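Local structure of arginine 3rd transport system periplasmic binding protein (Legionella pneumophila subsp. pneumophila str. Philadelphia 1, 3KZG) at residues Gln35-Cys38 with Arg39-Ala43; Phe202-Ile205 with Lys206-Lys210; Leu126-Asn129 with Arg130-Val134; Asp106-Gly110 with Lys111-Val115. The protein probably binds arginine in the periplasm and delivers it to an ABC importer. One frame throughout, in Å; residues are numbered along the deposited sequence.

Interaction 1: residues Gln35-Cys38 with Arg39-Ala43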
loop_
_atom_site.group_PDB
_atom_site.type_symbol
_atom_site.label_atom_id
_atom_site.label_comp_id
_atom_site.label_asym_id
_atom_site.label_seq_id
_atom_site.Cartn_x
_atom_site.Cartn_y
_atom_site.Cartn_z
ATOM N N GLN A 35 -1.668 24.774 8.133
ATOM C CA GLN A 35 -3.047 25.031 7.726
ATOM C C GLN A 35 -3.921 23.813 8.018
ATOM O O GLN A 35 -4.995 23.932 8.609
ATOM C CB GLN A 35 -3.094 25.348 6.228
ATOM C CG GLN A 35 -4.460 25.746 5.696
ATOM C CD GLN A 35 -4.935 27.083 6.238
ATOM O OE1 GLN A 35 -5.367 27.184 7.389
ATOM N NE2 GLN A 35 -4.849 28.121 5.412
ATOM N N GLU A 36 -3.452 22.641 7.606
ATOM C CA GLU A 36 -4.187 21.397 7.816
ATOM C C GLU A 36 -4.330 21.043 9.304
ATOM O O GLU A 36 -5.390 20.590 9.738
ATOM C CB GLU A 36 -3.489 20.263 7.061
ATOM C CG GLU A 36 -4.118 18.897 7.212
ATOM C CD GLU A 36 -5.571 18.864 6.800
ATOM O OE1 GLU A 36 -5.970 19.692 5.956
ATOM O OE2 GLU A 36 -6.311 17.997 7.312
ATOM N N ILE A 37 -3.269 21.252 10.079
ATOM C CA ILE A 37 -3.305 20.964 11.510
ATOM C C ILE A 37 -4.364 21.822 12.212
ATOM O O ILE A 37 -5.065 21.350 13.113
ATOM C CB ILE A 37 -1.925 21.218 12.167
ATOM C CG1 ILE A 37 -0.914 20.177 11.670
ATOM C CG2 ILE A 37 -2.041 21.165 13.685
ATOM C CD1 ILE A 37 0.487 20.381 12.185
ATOM N N CYS A 38 -4.483 23.079 11.797
ATOM C CA CYS A 38 -5.460 23.983 12.394
ATOM C C CYS A 38 -6.903 23.569 12.123
ATOM O O CYS A 38 -7.747 23.682 13.007
ATOM C CB CYS A 38 -5.233 25.418 11.909
ATOM S SG CYS A 38 -3.785 26.208 12.626
ATOM N N ARG A 39 -7.203 23.083 10.920
ATOM C CA ARG A 39 -8.577 22.677 10.638
ATOM C C ARG A 39 -8.952 21.463 11.479
ATOM O O ARG A 39 -10.106 21.305 11.882
ATOM C CB ARG A 39 -8.783 22.368 9.149
ATOM C CG ARG A 39 -8.008 21.185 8.607
ATOM C CD ARG A 39 -8.354 20.951 7.134
ATOM N NE ARG A 39 -9.673 20.348 6.960
ATOM C CZ ARG A 39 -9.949 19.069 7.204
ATOM N NH1 ARG A 39 -8.995 18.251 7.629
ATOM N NH2 ARG A 39 -11.180 18.608 7.031
ATOM N N ARG A 40 -7.966 20.611 11.745
ATOM C CA ARG A 40 -8.183 19.422 12.556
ATOM C C ARG A 40 -8.351 19.851 14.009
ATOM O O ARG A 40 -8.985 19.161 14.799
ATOM C CB ARG A 40 -7.008 18.450 12.397
ATOM C CG ARG A 40 -7.017 17.759 11.043
ATOM C CD ARG A 40 -5.769 16.929 10.791
ATOM N NE ARG A 40 -5.802 16.356 9.451
ATOM C CZ ARG A 40 -6.137 15.101 9.171
ATOM N NH1 ARG A 40 -6.468 14.258 10.144
ATOM N NH2 ARG A 40 -6.158 14.694 7.910
ATOM N N LEU A 41 -7.778 21.003 14.342
ATOM C CA LEU A 41 -7.883 21.564 15.680
ATOM C C LEU A 41 -9.186 22.357 15.755
ATOM O O LEU A 41 -9.560 22.856 16.816
ATOM C CB LEU A 41 -6.701 22.495 15.970
ATOM C CG LEU A 41 -5.339 21.851 16.237
ATOM C CD1 LEU A 41 -4.260 22.921 16.357
ATOM C CD2 LEU A 41 -5.419 21.028 17.514
ATOM N N HIS A 42 -9.873 22.462 14.618
ATOM C CA HIS A 42 -11.132 23.200 14.528
ATOM C C HIS A 42 -10.893 24.683 14.801
ATOM O O HIS A 42 -11.763 25.380 15.323
ATOM C CB HIS A 42 -12.149 22.650 15.535
ATOM C CG HIS A 42 -12.484 21.205 15.328
ATOM N ND1 HIS A 42 -13.132 20.448 16.283
ATOM C CD2 HIS A 42 -12.267 20.377 14.280
ATOM C CE1 HIS A 42 -13.295 19.218 15.833
ATOM N NE2 HIS A 42 -12.778 19.147 14.618
ATOM N N ALA A 43 -9.704 25.158 14.447
ATOM C CA ALA A 43 -9.346 26.552 14.648
ATOM C C ALA A 43 -8.895 27.208 13.347
ATOM O O ALA A 43 -8.191 26.597 12.541
ATOM C CB ALA A 43 -8.239 26.657 15.688
#
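R39 runs back along its helix beside E36, the two side chains pointing the same way. CB lies 3.9 Å from E36 O, and chi1 of 65° sets CG between the backbone N and the carbonyl carbon and brings it to 2.9 Å from that same oxygen. CD passes E36 OE1 at 2.9 Å. A bend at chi3 then turns the guanidinium, and NH1 meets E36 OE2 on the syn side at 2.7 Å, with the two flat groups only 26° apart. R40 arrives at the same oxygen from another direction. Its extended chain brings NE to the anti lone pair of E36 OE2, also at 2.7 Å, with the planes now 70° apart. One carboxylate oxygen thus joins two arginines in a salt-bridge network, which probably favours the ionised acid; D218 takes R40 NH1 in a further salt bridge. Separately, I37 and L41 lie side by side, CG2 to CD1 at 3.9 Å. H42 is the first residue to leave helical phi/psi, with positive phi; A43 N donates to C38 O at 2.8 Å and H42 N donates weakly to R39 O. This is a Schellman motif, closing helix 29-40 just before strand 44-50.

Interaction 2: residues Phe202-Ile205 with Lys206-Lys210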
loop_
_atom_site.group_PDB
_atom_site.type_symbol
_atom_site.label_atom_id
_atom_site.label_comp_id
_atom_site.label_asym_id
_atom_site.label_seq_id
_atom_site.Cartn_x
_atom_site.Cartn_y
_atom_site.Cartn_z
ATOM N N PHE A 202 2.038 23.386 26.624
ATOM C CA PHE A 202 2.072 21.938 26.485
ATOM C C PHE A 202 0.721 21.311 26.143
ATOM O O PHE A 202 0.670 20.269 25.488
ATOM C CB PHE A 202 2.662 21.297 27.752
ATOM C CG PHE A 202 1.912 21.622 29.015
ATOM C CD1 PHE A 202 0.741 20.940 29.343
ATOM C CD2 PHE A 202 2.381 22.601 29.884
ATOM C CE1 PHE A 202 0.055 21.226 30.522
ATOM C CE2 PHE A 202 1.702 22.896 31.065
ATOM C CZ PHE A 202 0.537 22.207 31.384
ATOM N N VAL A 203 -0.378 21.935 26.558
ATOM C CA VAL A 203 -1.678 21.367 26.236
ATOM C C VAL A 203 -1.915 21.459 24.731
ATOM O O VAL A 203 -2.366 20.494 24.106
ATOM C CB VAL A 203 -2.826 22.086 26.975
ATOM C CG1 VAL A 203 -4.169 21.593 26.449
ATOM C CG2 VAL A 203 -2.727 21.822 28.479
ATOM N N LEU A 204 -1.603 22.615 24.149
ATOM C CA LEU A 204 -1.781 22.813 22.715
ATOM C C LEU A 204 -0.842 21.908 21.912
ATOM O O LEU A 204 -1.242 21.309 20.911
ATOM C CB LEU A 204 -1.535 24.283 22.343
ATOM C CG LEU A 204 -1.581 24.661 20.857
ATOM C CD1 LEU A 204 -2.923 24.271 20.257
ATOM C CD2 LEU A 204 -1.338 26.157 20.705
ATOM N N ILE A 205 0.406 21.819 22.353
ATOM C CA ILE A 205 1.392 20.986 21.679
ATOM C C ILE A 205 0.942 19.517 21.672
ATOM O O ILE A 205 1.086 18.814 20.661
ATOM C CB ILE A 205 2.770 21.127 22.368
ATOM C CG1 ILE A 205 3.344 22.519 22.073
ATOM C CG2 ILE A 205 3.729 20.052 21.882
ATOM C CD1 ILE A 205 3.600 22.782 20.583
ATOM N N LYS A 206 0.387 19.061 22.793
ATOM C CA LYS A 206 -0.089 17.687 22.898
ATOM C C LYS A 206 -1.223 17.392 21.925
ATOM O O LYS A 206 -1.285 16.303 21.351
ATOM C CB LYS A 206 -0.516 17.380 24.336
ATOM C CG LYS A 206 0.678 17.132 25.248
ATOM C CD LYS A 206 0.267 16.856 26.688
ATOM C CE LYS A 206 1.502 16.685 27.568
ATOM N NZ LYS A 206 1.159 16.493 29.000
ATOM N N LYS A 207 -2.120 18.357 21.737
ATOM C CA LYS A 207 -3.227 18.181 20.801
ATOM C C LYS A 207 -2.663 18.135 19.372
ATOM O O LYS A 207 -3.143 17.386 18.524
ATOM C CB LYS A 207 -4.233 19.334 20.951
ATOM C CG LYS A 207 -4.963 19.346 22.305
ATOM C CD LYS A 207 -5.846 20.583 22.501
ATOM C CE LYS A 207 -5.008 21.842 22.717
ATOM N NZ LYS A 207 -5.821 23.039 23.127
ATOM N N ILE A 208 -1.631 18.935 19.111
ATOM C CA ILE A 208 -1.007 18.954 17.791
ATOM C C ILE A 208 -0.274 17.634 17.515
ATOM O O ILE A 208 -0.214 17.176 16.375
ATOM C CB ILE A 208 -0.018 20.135 17.661
ATOM C CG1 ILE A 208 -0.791 21.457 17.649
ATOM C CG2 ILE A 208 0.824 19.992 16.390
ATOM C CD1 ILE A 208 0.090 22.684 17.723
ATOM N N ASN A 209 0.280 17.022 18.555
ATOM C CA ASN A 209 0.979 15.757 18.376
ATOM C C ASN A 209 -0.015 14.678 17.949
ATOM O O ASN A 209 0.249 13.917 17.012
ATOM C CB ASN A 209 1.704 15.348 19.664
ATOM C CG ASN A 209 2.909 16.226 19.954
ATOM O OD1 ASN A 209 3.387 16.948 19.073
ATOM N ND2 ASN A 209 3.414 16.165 21.186
ATOM N N LYS A 210 -1.158 14.611 18.626
ATOM C CA LYS A 210 -2.166 13.629 18.271
ATOM C C LYS A 210 -2.585 13.833 16.819
ATOM O O LYS A 210 -2.695 12.867 16.067
ATOM C CB LYS A 210 -3.387 13.729 19.195
ATOM C CG LYS A 210 -3.093 13.287 20.622
ATOM C CD LYS A 210 -4.353 12.902 21.403
ATOM C CE LYS A 210 -5.240 14.101 21.699
ATOM N NZ LYS A 210 -6.329 13.755 22.660
#
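K207 lies over the first turn of its own helix, its methylene chain crossing V203 and L204. CE is 3.8 Å from V203 CG1 and 4.0 Å from L204 CD1, an apolar contact. The bend at chi3 (-71°) turns CE back toward these residues, and L204 is crossed at about a right angle. L204 also meets I208, CG to CD1 at 4.1 Å, crossing at a slant. K206, extended beyond CG, also runs back toward the start of the helix, on a different side, its CG passing F202 O at 3.1 Å. N209 folds its amide back over the preceding turn, where ND2 comes within 4.0 Å of I205 CG2; OD1 accepts a hydrogen bond from L85 N, which fixes the amide's rotation. What spaces these side chains is the regular i to i+4 ladder: K206 N donates to F202 O at 3.0 Å, I208 N to L204 O at 3.0 Å and N209 N to I205 O at 2.9 Å, with K207 N to V203 O between. Further out, K210 NZ hydrogen-bonds S188 of a second subunit. Helix 202-217 lies with L204 and I208 on L66 of strand 66-67, while K207 and I208 cover L41 just beyond helix 29-40.

Interaction 3: residues Leu126-Asn129 with Arg130-Val134; sequences LSEN and RNNQV
E128 OE2 is approached by R130 and by Y94, but in different ways. Y94 OH is hydrogen-bonded to it, whereas R130 NH1 stands 3.5 Å from OE2 with the oxygen well out of the guanidinium plane; that salt bridge rests on charge alone, with no N-H directed at the acid. The carboxylate and guanidinium planes are 74° apart. The aliphatic part of R130 makes the closer approach: its CD comes to 3.2 Å from E128 OE2, and CG lies 3.7 Å from E128 CB. The extended E128 chain brings its carboxylate to R130 at a slant, and R130 bends at chi3 (56°). R130 also rests on F105 and L108 of the preceding loop. At the other end of the segment L126 reaches across the turn, CD2 packing on V134 CG2 at 3.7 Å and lying 3.6 Å from N132 O. The reversal between them starts at N129, which takes positive phi after its N donates to L126 O at 2.9 Å. The turn joins helix 121-127 to strand 133-137 in the beta-alpha-beta unit that begins with strand 112-116.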
loop_
_atom_site.group_PDB
_atom_site.type_symbol
_atom_site.label_atom_id
_atom_site.label_comp_id
_atom_site.label_asym_id
_atom_site.label_seq_id
_atom_site.Cartn_x
_atom_site.Cartn_y
_atom_site.Cartn_z
ATOM N N LEU A 126 31.561 25.220 12.279
ATOM C CA LEU A 126 32.760 25.320 13.097
ATOM C C LEU A 126 33.138 24.004 13.771
ATOM O O LEU A 126 34.320 23.706 13.922
ATOM C CB LEU A 126 32.601 26.430 14.139
ATOM C CG LEU A 126 32.438 27.855 13.587
ATOM C CD1 LEU A 126 32.375 28.818 14.750
ATOM C CD2 LEU A 126 33.585 28.233 12.665
ATOM N N SER A 127 32.139 23.213 14.151
ATOM C CA SER A 127 32.378 21.929 14.808
ATOM C C SER A 127 33.123 20.946 13.910
ATOM O O SER A 127 33.644 19.934 14.378
ATOM C CB SER A 127 31.048 21.305 15.250
ATOM O OG SER A 127 30.266 20.916 14.131
ATOM N N GLU A 128 33.170 21.238 12.617
ATOM C CA GLU A 128 33.867 20.372 11.680
ATOM C C GLU A 128 35.379 20.590 11.778
ATOM O O GLU A 128 36.167 19.752 11.342
ATOM C CB GLU A 128 33.357 20.633 10.259
ATOM C CG GLU A 128 31.883 20.257 10.082
ATOM C CD GLU A 128 31.288 20.765 8.783
ATOM O OE1 GLU A 128 30.075 20.545 8.555
ATOM O OE2 GLU A 128 32.029 21.385 7.993
ATOM N N ASN A 129 35.782 21.714 12.360
ATOM C CA ASN A 129 37.200 22.012 12.531
ATOM C C ASN A 129 38.033 21.870 11.251
ATOM O O ASN A 129 39.057 21.187 11.234
ATOM C CB ASN A 129 37.772 21.111 13.628
ATOM C CG ASN A 129 37.110 21.347 14.970
ATOM O OD1 ASN A 129 36.776 20.406 15.687
ATOM N ND2 ASN A 129 36.922 22.613 15.318
ATOM N N ARG A 130 37.584 22.519 10.182
ATOM C CA ARG A 130 38.291 22.490 8.910
ATOM C C ARG A 130 38.669 23.918 8.529
ATOM O O ARG A 130 38.572 24.316 7.367
ATOM C CB ARG A 130 37.410 21.865 7.827
ATOM C CG ARG A 130 35.933 22.085 8.068
ATOM C CD ARG A 130 35.070 21.521 6.950
ATOM N NE ARG A 130 35.319 20.103 6.716
ATOM C CZ ARG A 130 34.581 19.344 5.916
ATOM N NH1 ARG A 130 33.544 19.871 5.280
ATOM N NH2 ARG A 130 34.885 18.064 5.742
ATOM N N ASN A 131 39.098 24.680 9.533
ATOM C CA ASN A 131 39.511 26.069 9.361
ATOM C C ASN A 131 38.570 26.871 8.474
ATOM O O ASN A 131 38.942 27.326 7.393
ATOM C CB ASN A 131 40.937 26.133 8.808
ATOM C CG ASN A 131 41.374 27.552 8.492
ATOM O OD1 ASN A 131 41.021 28.493 9.206
ATOM N ND2 ASN A 131 42.154 27.712 7.425
ATOM N N ASN A 132 37.342 27.040 8.949
ATOM C CA ASN A 132 36.337 27.791 8.220
ATOM C C ASN A 132 35.935 29.034 8.984
ATOM O O ASN A 132 36.046 29.091 10.211
ATOM C CB ASN A 132 35.079 26.956 7.994
ATOM C CG ASN A 132 35.299 25.809 7.037
ATOM O OD1 ASN A 132 35.650 26.008 5.876
ATOM N ND2 ASN A 132 35.085 24.598 7.521
ATOM N N GLN A 133 35.462 30.025 8.239
ATOM C CA GLN A 133 34.998 31.270 8.812
ATOM C C GLN A 133 33.523 31.358 8.456
ATOM O O GLN A 133 33.134 31.092 7.319
ATOM C CB GLN A 133 35.764 32.445 8.213
ATOM C CG GLN A 133 35.399 33.785 8.816
ATOM C CD GLN A 133 36.256 34.910 8.271
ATOM O OE1 GLN A 133 37.485 34.876 8.371
ATOM N NE2 GLN A 133 35.611 35.912 7.693
ATOM N N VAL A 134 32.699 31.711 9.435
ATOM C CA VAL A 134 31.267 31.813 9.223
ATOM C C VAL A 134 30.791 33.254 9.068
ATOM O O VAL A 134 31.183 34.141 9.828
ATOM C CB VAL A 134 30.486 31.169 10.396
ATOM C CG1 VAL A 134 28.990 31.237 10.122
ATOM C CG2 VAL A 134 30.929 29.730 10.595
#

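Interaction 4: residues Asp106-Gly110 with Lys111-Val115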
loop_
_atom_site.group_PDB
_atom_site.type_symbol
_atom_site.label_atom_id
_atom_site.label_comp_id
_atom_site.label_asym_id
_atom_site.label_seq_id
_atom_site.Cartn_x
_atom_site.Cartn_y
_atom_site.Cartn_z
ATOM N N ASP A 106 35.628 17.876 0.829
ATOM C CA ASP A 106 36.990 18.090 1.298
ATOM C C ASP A 106 37.570 19.455 0.907
ATOM O O ASP A 106 38.465 19.970 1.584
ATOM C CB ASP A 106 37.879 16.964 0.758
ATOM C CG ASP A 106 39.059 16.665 1.657
ATOM O OD1 ASP A 106 38.841 16.379 2.854
ATOM O OD2 ASP A 106 40.206 16.704 1.163
ATOM N N ASP A 107 37.064 20.041 -0.177
ATOM C CA ASP A 107 37.547 21.345 -0.641
ATOM C C ASP A 107 37.023 22.516 0.192
ATOM O O ASP A 107 37.453 23.658 0.016
ATOM C CB ASP A 107 37.164 21.576 -2.106
ATOM C CG ASP A 107 37.811 20.579 -3.046
ATOM O OD1 ASP A 107 39.029 20.324 -2.902
ATOM O OD2 ASP A 107 37.101 20.059 -3.936
ATOM N N LEU A 108 36.092 22.234 1.094
ATOM C CA LEU A 108 35.526 23.274 1.939
ATOM C C LEU A 108 36.523 23.767 2.980
ATOM O O LEU A 108 36.258 24.733 3.693
ATOM C CB LEU A 108 34.262 22.754 2.627
ATOM C CG LEU A 108 33.108 22.456 1.670
ATOM C CD1 LEU A 108 31.991 21.744 2.411
ATOM C CD2 LEU A 108 32.610 23.753 1.052
ATOM N N HIS A 109 37.679 23.113 3.056
ATOM C CA HIS A 109 38.706 23.492 4.022
ATOM C C HIS A 109 39.269 24.882 3.750
ATOM O O HIS A 109 39.733 25.174 2.646
ATOM C CB HIS A 109 39.844 22.463 4.022
ATOM C CG HIS A 109 40.890 22.715 5.065
ATOM N ND1 HIS A 109 41.772 23.772 4.997
ATOM C CD2 HIS A 109 41.187 22.048 6.207
ATOM C CE1 HIS A 109 42.569 23.747 6.051
ATOM N NE2 HIS A 109 42.235 22.711 6.802
ATOM N N GLY A 110 39.210 25.740 4.766
ATOM C CA GLY A 110 39.723 27.092 4.638
ATOM C C GLY A 110 38.788 28.068 3.946
ATOM O O GLY A 110 39.174 29.202 3.666
ATOM N N LYS A 111 37.554 27.646 3.687
ATOM C CA LYS A 111 36.593 28.502 2.995
ATOM C C LYS A 111 35.686 29.306 3.919
ATOM O O LYS A 111 35.517 28.973 5.097
ATOM C CB LYS A 111 35.721 27.661 2.057
ATOM C CG LYS A 111 36.490 26.713 1.159
ATOM C CD LYS A 111 37.573 27.429 0.370
ATOM C CE LYS A 111 38.368 26.442 -0.472
ATOM N NZ LYS A 111 39.603 27.065 -1.014
ATOM N N LYS A 112 35.113 30.374 3.372
ATOM C CA LYS A 112 34.193 31.226 4.116
ATOM C C LYS A 112 32.804 30.667 3.821
ATOM O O LYS A 112 32.422 30.521 2.655
ATOM C CB LYS A 112 34.288 32.671 3.623
ATOM C CG LYS A 112 35.699 33.237 3.626
ATOM C CD LYS A 112 35.737 34.623 2.990
ATOM C CE LYS A 112 34.973 35.633 3.826
ATOM N NZ LYS A 112 35.626 35.840 5.148
ATOM N N ILE A 113 32.055 30.356 4.875
ATOM C CA ILE A 113 30.728 29.770 4.729
ATOM C C ILE A 113 29.592 30.679 5.183
ATOM O O ILE A 113 29.618 31.211 6.290
ATOM C CB ILE A 113 30.610 28.452 5.537
ATOM C CG1 ILE A 113 31.841 27.565 5.304
ATOM C CG2 ILE A 113 29.335 27.724 5.151
ATOM C CD1 ILE A 113 32.021 27.098 3.867
ATOM N N GLY A 114 28.588 30.840 4.327
ATOM C CA GLY A 114 27.445 31.660 4.681
ATOM C C GLY A 114 26.439 30.819 5.445
ATOM O O GLY A 114 26.265 29.634 5.157
ATOM N N VAL A 115 25.776 31.425 6.424
ATOM C CA VAL A 115 24.786 30.724 7.232
ATOM C C VAL A 115 23.638 31.662 7.599
ATOM O O VAL A 115 23.836 32.870 7.718
ATOM C CB VAL A 115 25.439 30.159 8.524
ATOM C CG1 VAL A 115 24.393 29.919 9.585
ATOM C CG2 VAL A 115 26.172 28.856 8.205
#
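K111 is folded back on the turn before it: with chi1 at -49° its CG lies beside the backbone N, and a bend at chi2 (-53°) sends the rest of the chain over D107 and L108. CG comes to 3.2 Å from L108 O, and CE to 3.0 Å from D107 O, so the methylene groups of the lysine, rather than its ammonium, cover these two carbonyls. The backbone under this chain is a type II beta turn from L108 to K111. K111 N donates to L108 O at 3.2 Å, from above the carbonyl plane and not along a lone pair. G110 occupies the third position with positive phi (81°), a conformation that glycine adopts easily. Before the turn, D107 OD2 accepts from the backbone N atoms of S103 and T104, tying the start of this segment to the loop ahead of it. On the inner side L108 CD2 meets I113 CD1 at 4.4 Å, a loose apolar contact; Y94 of strand 91-97 touches both residues. The whole is a tight turn feeding strand 112-116, which lies between strands 133-137 and 154-158 in the mixed five-stranded sheet of one lobe of the two-lobed periplasmic binding protein fold.

How the interactions relate
From the N terminus the contacts come in the order 1, 4, 3, 2, strictly in series, with none nested in or crossing another. Interaction 1 closes the end of helix 29-40; interaction 4 turns the chain into strand 112-116; interaction 3 closes the loop from helix 121-127 to strand 133-137; interaction 2 spans the first turns of helix 202-217. They form two groups. Interactions 1 and 2 touch, I208 CG1 lying 4.0 Å from L41 CD1, and join two helices distant in sequence. Interactions 3 and 4 meet in neighbouring parallel strands, with I113 N 2.8 Å from Q133 O. Centres of interactions 1 and 3 are about 42 Å apart, consistent with separate lobes.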